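Side-chain contacts in UPF0141 protein yjdB (Campylobacter jejuni subsp. jejuni HB93-13, PDB 4TN0), which probably transfers phosphoethanolamine groups to cell-envelope and flagellar acceptors in the periplasm, and is required for polymyxin resistance and motility: residues 30-35 with 191-196; 38-43 with 185-190. All coordinates share one frame; numbering follows the deposited sequence.

In the fold
From the N terminus, strand 18-24 of the central sheet runs into a long loop that ends at strand 53-59, and both contacts fasten this loop to helix 186-211. The loop meets the helix first at 30-35, which pairs with 191-196 in contact 1, and a few residues later at 38-43, which pairs with 185-190 in contact 2. Going forward along the loop therefore means going back toward the start of the helix, so contact 2 is nested inside the chain loop closed by contact 1. Their centres lie about 7 Å apart, and Asp194 of contact 1 is hydrogen-bonded to Tyr38 of contact 2. Contact 1 is buried; contact 2 lies at the surface.

Contact 1 (30-35 with 191-196); sequences AANYSL and NTYDNT
Asn32 reaches from the loop to helix 186-211 and gives one N-H of its amide to the carboxylate of Asp194. The bond from Asn32 ND2 to Asp194 OD1 is 2.9 Å long and almost straight, at 173°. The oxygen lies practically in the amide plane and accepts the hydrogen bond through its syn lone pair, on the side of OD2, although the amide and carboxylate planes are turned 61° apart. Asn32 CG stands beside its own backbone N (chi1 -73°), which carries the amide across to the helix.

This bond is the tight part of the contact. The approach of Tyr193 is looser: Asn32 ND2 sits at the edge of the ring, near its plane, 3.9 Å from Tyr193 CD2, with amide and ring almost perpendicular and no bond joining them. The Tyr193 hydroxyl is hydrogen-bonded to the carbonyl oxygen of Thr27, which fixes the far end of the ring. All three touching residues are buried, so the looser side faces protein rather than open solvent.

Asparagine suits this place because its amide can give and accept at once: OD1 accepts from NE of Arg29 while ND2 serves Asp194. The aspartate is likewise shared, its OD2 hydrogen-bonded to Tyr38 OH and accepting from Asn41 ND2. The Tyr193 side chain lies about 10 Å from the zinc ion of this alkaline phosphatase-like domain, but no touching residue is a zinc ligand. With N-H donors on both oxygens, the buried carboxylate of Asp194 is probably stabilised as an anion, and Arg29 would be expected to polarise the amide that bonds to it.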
ATOM      1  N   ALA A  30      -8.759  -4.678   6.159  1.00 41.39           N
ATOM      2  CA  ALA A  30      -8.994  -5.889   5.370  1.00 40.19           C
ATOM      3  C   ALA A  30     -10.418  -6.430   5.491  1.00 44.08           C
ATOM      4  O   ALA A  30     -10.960  -6.962   4.521  1.00 44.76           O
ATOM      5  CB  ALA A  30      -7.982  -6.980   5.772  1.00 45.89           C
ATOM      6  N   ALA A  31     -10.996  -6.335   6.692  1.00 43.37           N
ATOM      7  CA  ALA A  31     -12.314  -6.901   7.002  1.00 36.20           C
ATOM      8  C   ALA A  31     -13.419  -6.390   6.075  1.00 42.22           C
ATOM      9  O   ALA A  31     -14.516  -6.945   6.048  1.00 45.97           O
ATOM     10  CB  ALA A  31     -12.686  -6.617   8.459  1.00 32.70           C
ATOM     11  N   ASN A  32     -13.158  -5.305   5.356  1.00 42.45           N
ATOM     12  CA  ASN A  32     -14.181  -4.736   4.472  1.00 45.03           C
ATOM     13  C   ASN A  32     -13.803  -4.887   3.003  1.00 45.20           C
ATOM     14  O   ASN A  32     -14.233  -4.121   2.153  1.00 44.80           O
ATOM     15  CB  ASN A  32     -14.438  -3.269   4.797  1.00 39.80           C
ATOM     16  CG  ASN A  32     -15.208  -3.080   6.089  1.00 39.15           C
ATOM     17  OD1 ASN A  32     -14.854  -3.631   7.129  1.00 43.70           O
ATOM     18  ND2 ASN A  32     -16.264  -2.296   6.026  1.00 36.08           N
ATOM     19  N   TYR A  33     -12.954  -5.863   2.721  1.00 47.75           N
ATOM     20  CA  TYR A  33     -12.593  -6.200   1.355  1.00 47.55           C
ATOM     21  C   TYR A  33     -13.419  -7.408   0.887  1.00 52.02           C
ATOM     22  O   TYR A  33     -13.460  -8.450   1.548  1.00 48.09           O
ATOM     23  CB  TYR A  33     -11.078  -6.441   1.252  1.00 42.22           C
ATOM     24  CG  TYR A  33     -10.342  -5.139   1.040  1.00 41.75           C
ATOM     25  CD1 TYR A  33     -10.338  -4.156   2.026  1.00 37.18           C
ATOM     26  CD2 TYR A  33      -9.686  -4.868  -0.168  1.00 43.45           C
ATOM     27  CE1 TYR A  33      -9.700  -2.940   1.827  1.00 37.32           C
ATOM     28  CE2 TYR A  33      -9.034  -3.655  -0.380  1.00 35.75           C
ATOM     29  CZ  TYR A  33      -9.058  -2.690   0.624  1.00 39.31           C
ATOM     30  OH  TYR A  33      -8.429  -1.486   0.446  1.00 41.09           O
ATOM     31  N   SER A  34     -14.174  -7.219  -0.192  1.00 49.60           N
ATOM     32  CA  SER A  34     -14.972  -8.313  -0.738  1.00 53.38           C
ATOM     33  C   SER A  34     -14.072  -9.377  -1.391  1.00 55.31           C
ATOM     34  O   SER A  34     -14.456 -10.540  -1.498  1.00 58.87           O
ATOM     35  CB  SER A  34     -16.018  -7.782  -1.724  1.00 52.26           C
ATOM     36  OG  SER A  34     -15.425  -6.973  -2.734  1.00 56.26           O
ATOM     37  N   LEU A  35     -12.872  -8.971  -1.809  1.00 50.39           N
ATOM     38  CA  LEU A  35     -11.832  -9.898  -2.280  1.00 50.98           C
ATOM     39  C   LEU A  35     -11.501 -10.940  -1.222  1.00 54.46           C
ATOM     40  O   LEU A  35     -10.968 -12.011  -1.528  1.00 62.05           O
ATOM     41  CB  LEU A  35     -10.557  -9.129  -2.676  1.00 48.25           C
ATOM     42  CG  LEU A  35     -10.510  -8.507  -4.082  1.00 48.43           C
ATOM     43  CD1 LEU A  35      -9.453  -7.402  -4.197  1.00 38.80           C
ATOM     44  CD2 LEU A  35     -10.296  -9.553  -5.165  1.00 51.08           C
ATOM     45  N   ASN A 191     -21.221   2.309   5.122  1.00 38.58           N
ATOM     46  CA  ASN A 191     -21.406   2.566   3.703  1.00 33.52           C
ATOM     47  C   ASN A 191     -20.394   3.594   3.220  1.00 38.54           C
ATOM     48  O   ASN A 191     -19.727   3.400   2.210  1.00 38.76           O
ATOM     49  CB  ASN A 191     -22.822   3.073   3.398  1.00 44.39           C
ATOM     50  CG  ASN A 191     -23.893   1.994   3.495  1.00 42.36           C
ATOM     51  OD1 ASN A 191     -23.612   0.799   3.414  1.00 39.12           O
ATOM     52  ND2 ASN A 191     -25.143   2.430   3.632  1.00 38.09           N
ATOM     53  N   THR A 192     -20.260   4.675   3.979  1.00 39.02           N
ATOM     54  CA  THR A 192     -19.344   5.751   3.623  1.00 37.98           C
ATOM     55  C   THR A 192     -17.916   5.244   3.552  1.00 39.56           C
ATOM     56  O   THR A 192     -17.161   5.595   2.646  1.00 37.83           O
ATOM     57  CB  THR A 192     -19.428   6.896   4.636  1.00 39.87           C
ATOM     58  OG1 THR A 192     -20.803   7.120   4.980  1.00 38.64           O
ATOM     59  CG2 THR A 192     -18.814   8.165   4.081  1.00 34.18           C
ATOM     60  N   TYR A 193     -17.561   4.406   4.523  1.00 39.77           N
ATOM     61  CA  TYR A 193     -16.226   3.840   4.616  1.00 36.41           C
ATOM     62  C   TYR A 193     -15.963   2.931   3.420  1.00 38.36           C
ATOM     63  O   TYR A 193     -14.866   2.962   2.845  1.00 36.55           O
ATOM     64  CB  TYR A 193     -16.039   3.088   5.958  1.00 33.35           C
ATOM     65  CG  TYR A 193     -14.656   2.478   6.125  1.00 32.54           C
ATOM     66  CD1 TYR A 193     -13.559   3.276   6.446  1.00 29.94           C
ATOM     67  CD2 TYR A 193     -14.450   1.104   5.972  1.00 32.55           C
ATOM     68  CE1 TYR A 193     -12.281   2.733   6.582  1.00 31.82           C
ATOM     69  CE2 TYR A 193     -13.180   0.546   6.125  1.00 35.75           C
ATOM     70  CZ  TYR A 193     -12.105   1.368   6.433  1.00 34.15           C
ATOM     71  OH  TYR A 193     -10.853   0.830   6.583  1.00 38.40           O
ATOM     72  N   ASP A 194     -16.970   2.136   3.058  1.00 35.62           N
ATOM     73  CA  ASP A 194     -16.885   1.208   1.937  1.00 36.32           C
ATOM     74  C   ASP A 194     -16.784   1.907   0.575  1.00 43.97           C
ATOM     75  O   ASP A 194     -16.082   1.431  -0.346  1.00 40.03           O
ATOM     76  CB  ASP A 194     -18.082   0.272   1.948  1.00 39.92           C
ATOM     77  CG  ASP A 194     -17.970  -0.782   3.021  1.00 41.72           C
ATOM     78  OD1 ASP A 194     -16.879  -0.888   3.617  1.00 43.70           O
ATOM     79  OD2 ASP A 194     -18.938  -1.532   3.243  1.00 44.74           O
ATOM     80  N   ASN A 195     -17.475   3.036   0.449  1.00 39.42           N
ATOM     81  CA  ASN A 195     -17.342   3.861  -0.747  1.00 40.43           C
ATOM     82  C   ASN A 195     -15.899   4.281  -0.962  1.00 40.49           C
ATOM     83  O   ASN A 195     -15.422   4.273  -2.091  1.00 44.34           O
ATOM     84  CB  ASN A 195     -18.216   5.113  -0.667  1.00 34.54           C
ATOM     85  CG  ASN A 195     -19.678   4.820  -0.840  1.00 37.93           C
ATOM     86  OD1 ASN A 195     -20.061   3.769  -1.352  1.00 37.28           O
ATOM     87  ND2 ASN A 195     -20.514   5.754  -0.399  1.00 40.23           N
ATOM     88  N   THR A 196     -15.211   4.656   0.116  1.00 37.05           N
ATOM     89  CA  THR A 196     -13.822   5.075  -0.000  1.00 39.26           C
ATOM     90  C   THR A 196     -12.960   3.916  -0.487  1.00 39.89           C
ATOM     91  O   THR A 196     -11.999   4.120  -1.218  1.00 40.86           O
ATOM     92  CB  THR A 196     -13.242   5.598   1.339  1.00 40.77           C
ATOM     93  OG1 THR A 196     -13.080   4.510   2.270  1.00 37.99           O
ATOM     94  CG2 THR A 196     -14.141   6.611   1.927  1.00 36.79           C
TER

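Contact 2 (38-43 with 185-190); sequences YTKNDT and DSEALI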
ATOM      1  N   TYR A  38     -15.802 -10.186   2.367  1.00 58.51           N
ATOM      2  CA  TYR A  38     -16.766  -9.212   2.883  1.00 58.62           C
ATOM      3  C   TYR A  38     -18.004  -9.228   1.986  1.00 54.77           C
ATOM      4  O   TYR A  38     -17.896  -9.146   0.769  1.00 61.79           O
ATOM      5  CB  TYR A  38     -16.129  -7.817   2.945  1.00 54.98           C
ATOM      6  CG  TYR A  38     -16.991  -6.685   3.468  1.00 50.31           C
ATOM      7  CD1 TYR A  38     -17.483  -6.682   4.773  1.00 49.04           C
ATOM      8  CD2 TYR A  38     -17.260  -5.584   2.666  1.00 50.39           C
ATOM      9  CE1 TYR A  38     -18.257  -5.616   5.248  1.00 43.56           C
ATOM     10  CE2 TYR A  38     -18.016  -4.526   3.127  1.00 48.50           C
ATOM     11  CZ  TYR A  38     -18.514  -4.539   4.410  1.00 49.49           C
ATOM     12  OH  TYR A  38     -19.269  -3.454   4.823  1.00 44.90           O
ATOM     13  N   THR A  39     -19.185  -9.322   2.575  1.00 57.38           N
ATOM     14  CA  THR A  39     -20.377  -9.523   1.763  1.00 61.27           C
ATOM     15  C   THR A  39     -21.410  -8.367   1.736  1.00 60.15           C
ATOM     16  O   THR A  39     -22.199  -8.273   0.798  1.00 55.54           O
ATOM     17  CB  THR A  39     -21.073 -10.797   2.230  1.00 55.72           C
ATOM     18  OG1 THR A  39     -21.186 -10.742   3.651  1.00 59.61           O
ATOM     19  CG2 THR A  39     -20.227 -11.995   1.904  1.00 60.90           C
ATOM     20  N   LYS A  40     -21.360  -7.464   2.713  1.00 58.47           N
ATOM     21  CA  LYS A  40     -22.337  -6.381   2.824  1.00 51.97           C
ATOM     22  C   LYS A  40     -22.293  -5.508   1.579  1.00 52.38           C
ATOM     23  O   LYS A  40     -23.312  -5.299   0.938  1.00 59.70           O
ATOM     24  CB  LYS A  40     -22.073  -5.540   4.075  1.00 53.38           C
ATOM     25  CG  LYS A  40     -22.924  -4.265   4.225  1.00 55.47           C
ATOM     26  CD  LYS A  40     -24.117  -4.466   5.155  1.00 58.58           C
ATOM     27  CE  LYS A  40     -24.994  -3.204   5.228  1.00 66.08           C
ATOM     28  NZ  LYS A  40     -24.251  -1.968   5.659  1.00 54.90           N
ATOM     29  N   ASN A  41     -21.117  -4.989   1.244  1.00 52.20           N
ATOM     30  CA  ASN A  41     -20.940  -4.223   0.005  1.00 54.69           C
ATOM     31  C   ASN A  41     -19.758  -4.757  -0.804  1.00 51.10           C
ATOM     32  O   ASN A  41     -18.732  -5.107  -0.233  1.00 50.26           O
ATOM     33  CB  ASN A  41     -20.750  -2.726   0.300  1.00 48.81           C
ATOM     34  CG  ASN A  41     -21.935  -2.125   1.046  1.00 48.88           C
ATOM     35  OD1 ASN A  41     -23.082  -2.467   0.772  1.00 51.86           O
ATOM     36  ND2 ASN A  41     -21.663  -1.219   1.981  1.00 43.25           N
ATOM     37  N   ASP A  42     -19.920  -4.867  -2.121  1.00 54.49           N
ATOM     38  CA  ASP A  42     -18.851  -5.380  -2.985  1.00 54.02           C
ATOM     39  C   ASP A  42     -17.791  -4.314  -3.250  1.00 54.19           C
ATOM     40  O   ASP A  42     -17.750  -3.714  -4.333  1.00 55.83           O
ATOM     41  CB  ASP A  42     -19.404  -5.893  -4.318  1.00 55.92           C
ATOM     42  CG  ASP A  42     -18.332  -6.549  -5.178  1.00 65.23           C
ATOM     43  OD1 ASP A  42     -17.272  -6.919  -4.629  1.00 64.51           O
ATOM     44  OD2 ASP A  42     -18.529  -6.667  -6.408  1.00 71.65           O
ATOM     45  N   THR A  43     -16.922  -4.100  -2.267  1.00 51.92           N
ATOM     46  CA  THR A  43     -15.915  -3.034  -2.319  1.00 52.55           C
ATOM     47  C   THR A  43     -14.844  -3.243  -3.393  1.00 50.49           C
ATOM     48  O   THR A  43     -14.171  -2.297  -3.812  1.00 44.83           O
ATOM     49  CB  THR A  43     -15.206  -2.888  -0.975  1.00 44.36           C
ATOM     50  OG1 THR A  43     -14.705  -4.166  -0.573  1.00 47.10           O
ATOM     51  CG2 THR A  43     -16.167  -2.360   0.078  1.00 42.66           C
ATOM     52  N   ASP A 185     -26.039   6.734  12.043  1.00 40.65           N
ATOM     53  CA  ASP A 185     -26.323   5.313  12.119  1.00 33.81           C
ATOM     54  C   ASP A 185     -25.086   4.558  11.674  1.00 40.47           C
ATOM     55  O   ASP A 185     -24.357   5.015  10.779  1.00 43.51           O
ATOM     56  CB  ASP A 185     -27.504   4.954  11.240  1.00 39.45           C
ATOM     57  CG  ASP A 185     -28.807   5.452  11.800  1.00 42.63           C
ATOM     58  OD1 ASP A 185     -29.297   4.822  12.762  1.00 49.89           O
ATOM     59  OD2 ASP A 185     -29.351   6.455  11.283  1.00 48.30           O
ATOM     60  N   SER A 186     -24.826   3.412  12.279  1.00 40.88           N
ATOM     61  CA  SER A 186     -23.564   2.739  12.010  1.00 43.19           C
ATOM     62  C   SER A 186     -23.542   2.167  10.590  1.00 42.38           C
ATOM     63  O   SER A 186     -22.479   2.168   9.943  1.00 38.90           O
ATOM     64  CB  SER A 186     -23.252   1.662  13.071  1.00 40.15           C
ATOM     65  OG  SER A 186     -24.178   0.603  13.045  1.00 49.98           O
ATOM     66  N   GLU A 187     -24.687   1.700  10.086  1.00 39.76           N
ATOM     67  CA  GLU A 187     -24.713   1.215   8.701  1.00 44.46           C
ATOM     68  C   GLU A 187     -24.335   2.306   7.703  1.00 43.25           C
ATOM     69  O   GLU A 187     -23.655   2.037   6.716  1.00 40.89           O
ATOM     70  CB  GLU A 187     -26.067   0.640   8.319  1.00 43.24           C
ATOM     71  CG  GLU A 187     -26.413  -0.657   9.023  1.00 58.80           C
ATOM     72  CD  GLU A 187     -27.422  -1.477   8.234  1.00 70.71           C
ATOM     73  OE1 GLU A 187     -27.382  -1.418   6.983  1.00 68.49           O
ATOM     74  OE2 GLU A 187     -28.251  -2.180   8.860  1.00 77.94           O
ATOM     75  N   ALA A 188     -24.780   3.526   7.967  1.00 40.55           N
ATOM     76  CA  ALA A 188     -24.484   4.647   7.087  1.00 39.35           C
ATOM     77  C   ALA A 188     -23.005   4.959   7.158  1.00 37.58           C
ATOM     78  O   ALA A 188     -22.397   5.368   6.157  1.00 40.29           O
ATOM     79  CB  ALA A 188     -25.340   5.912   7.451  1.00 23.37           C
ATOM     80  N   LEU A 189     -22.428   4.808   8.348  1.00 35.35           N
ATOM     81  CA  LEU A 189     -21.006   5.050   8.510  1.00 33.57           C
ATOM     82  C   LEU A 189     -20.226   4.015   7.709  1.00 38.44           C
ATOM     83  O   LEU A 189     -19.299   4.366   6.976  1.00 34.12           O
ATOM     84  CB  LEU A 189     -20.607   5.027   9.980  1.00 33.83           C
ATOM     85  CG  LEU A 189     -19.113   5.165  10.262  1.00 38.21           C
ATOM     86  CD1 LEU A 189     -18.587   6.458   9.654  1.00 38.80           C
ATOM     87  CD2 LEU A 189     -18.817   5.100  11.752  1.00 29.09           C
ATOM     88  N   ILE A 190     -20.626   2.749   7.820  1.00 39.28           N
ATOM     89  CA  ILE A 190     -19.961   1.664   7.096  1.00 35.07           C
ATOM     90  C   ILE A 190     -20.043   1.889   5.592  1.00 40.18           C
ATOM     91  O   ILE A 190     -19.063   1.645   4.856  1.00 38.63           O
ATOM     92  CB  ILE A 190     -20.544   0.271   7.445  1.00 41.87           C
ATOM     93  CG1 ILE A 190     -20.588   0.063   8.965  1.00 40.96           C
ATOM     94  CG2 ILE A 190     -19.813  -0.846   6.711  1.00 39.18           C
ATOM     95  CD1 ILE A 190     -19.267  -0.048   9.597  1.00 39.56           C
TER
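Tyr38 and Ile190 meet at an oblique angle, the phenol oxygen leading: Tyr38 OH comes within 3.3 Å of Ile190 CG2, the methyl branch, while the ring carbons stay farther back. The tyrosine has CG anti to its backbone N (chi1 -180°), which sends the ring out from the loop toward the helix. A hydroxyl at the end of a long aromatic side chain suits the position, since it can lie against an aliphatic branch and still find a polar partner, Asp194, one turn farther along the helix. The loop backbone folds over the tyrosine, with Lys40 N 4.2 Å above the plane of the Tyr38 ring, over its centre.

This pair and the Lys40-Glu187 pair join an irregular piece of the loop between strands 18-24 and 53-59 to the first turns of helix 186-211, at the periphery of the alkaline phosphatase-like fold, with the centre of the contact about 22 Å from the centre of the chain. Asn41 adds to the junction through ND2, which is hydrogen-bonded to OD1 of Asn191.

Lys40 and Glu187 cross at about a right angle. Bends at chi2 (99°) and chi4 bring the ammonium group up to the carboxylate, where Lys40 NZ lies 3.4 Å from Glu187 OE1 in a salt bridge whose hydrogen bond is weak. Lys40 CE is almost as close to the same Glu187 OE1, at 3.5 Å, so the lysine meets it with its last methylene as well as its charge. Long, flexible, charged chains fit this exposed edge, where both charges probably remain hydrated.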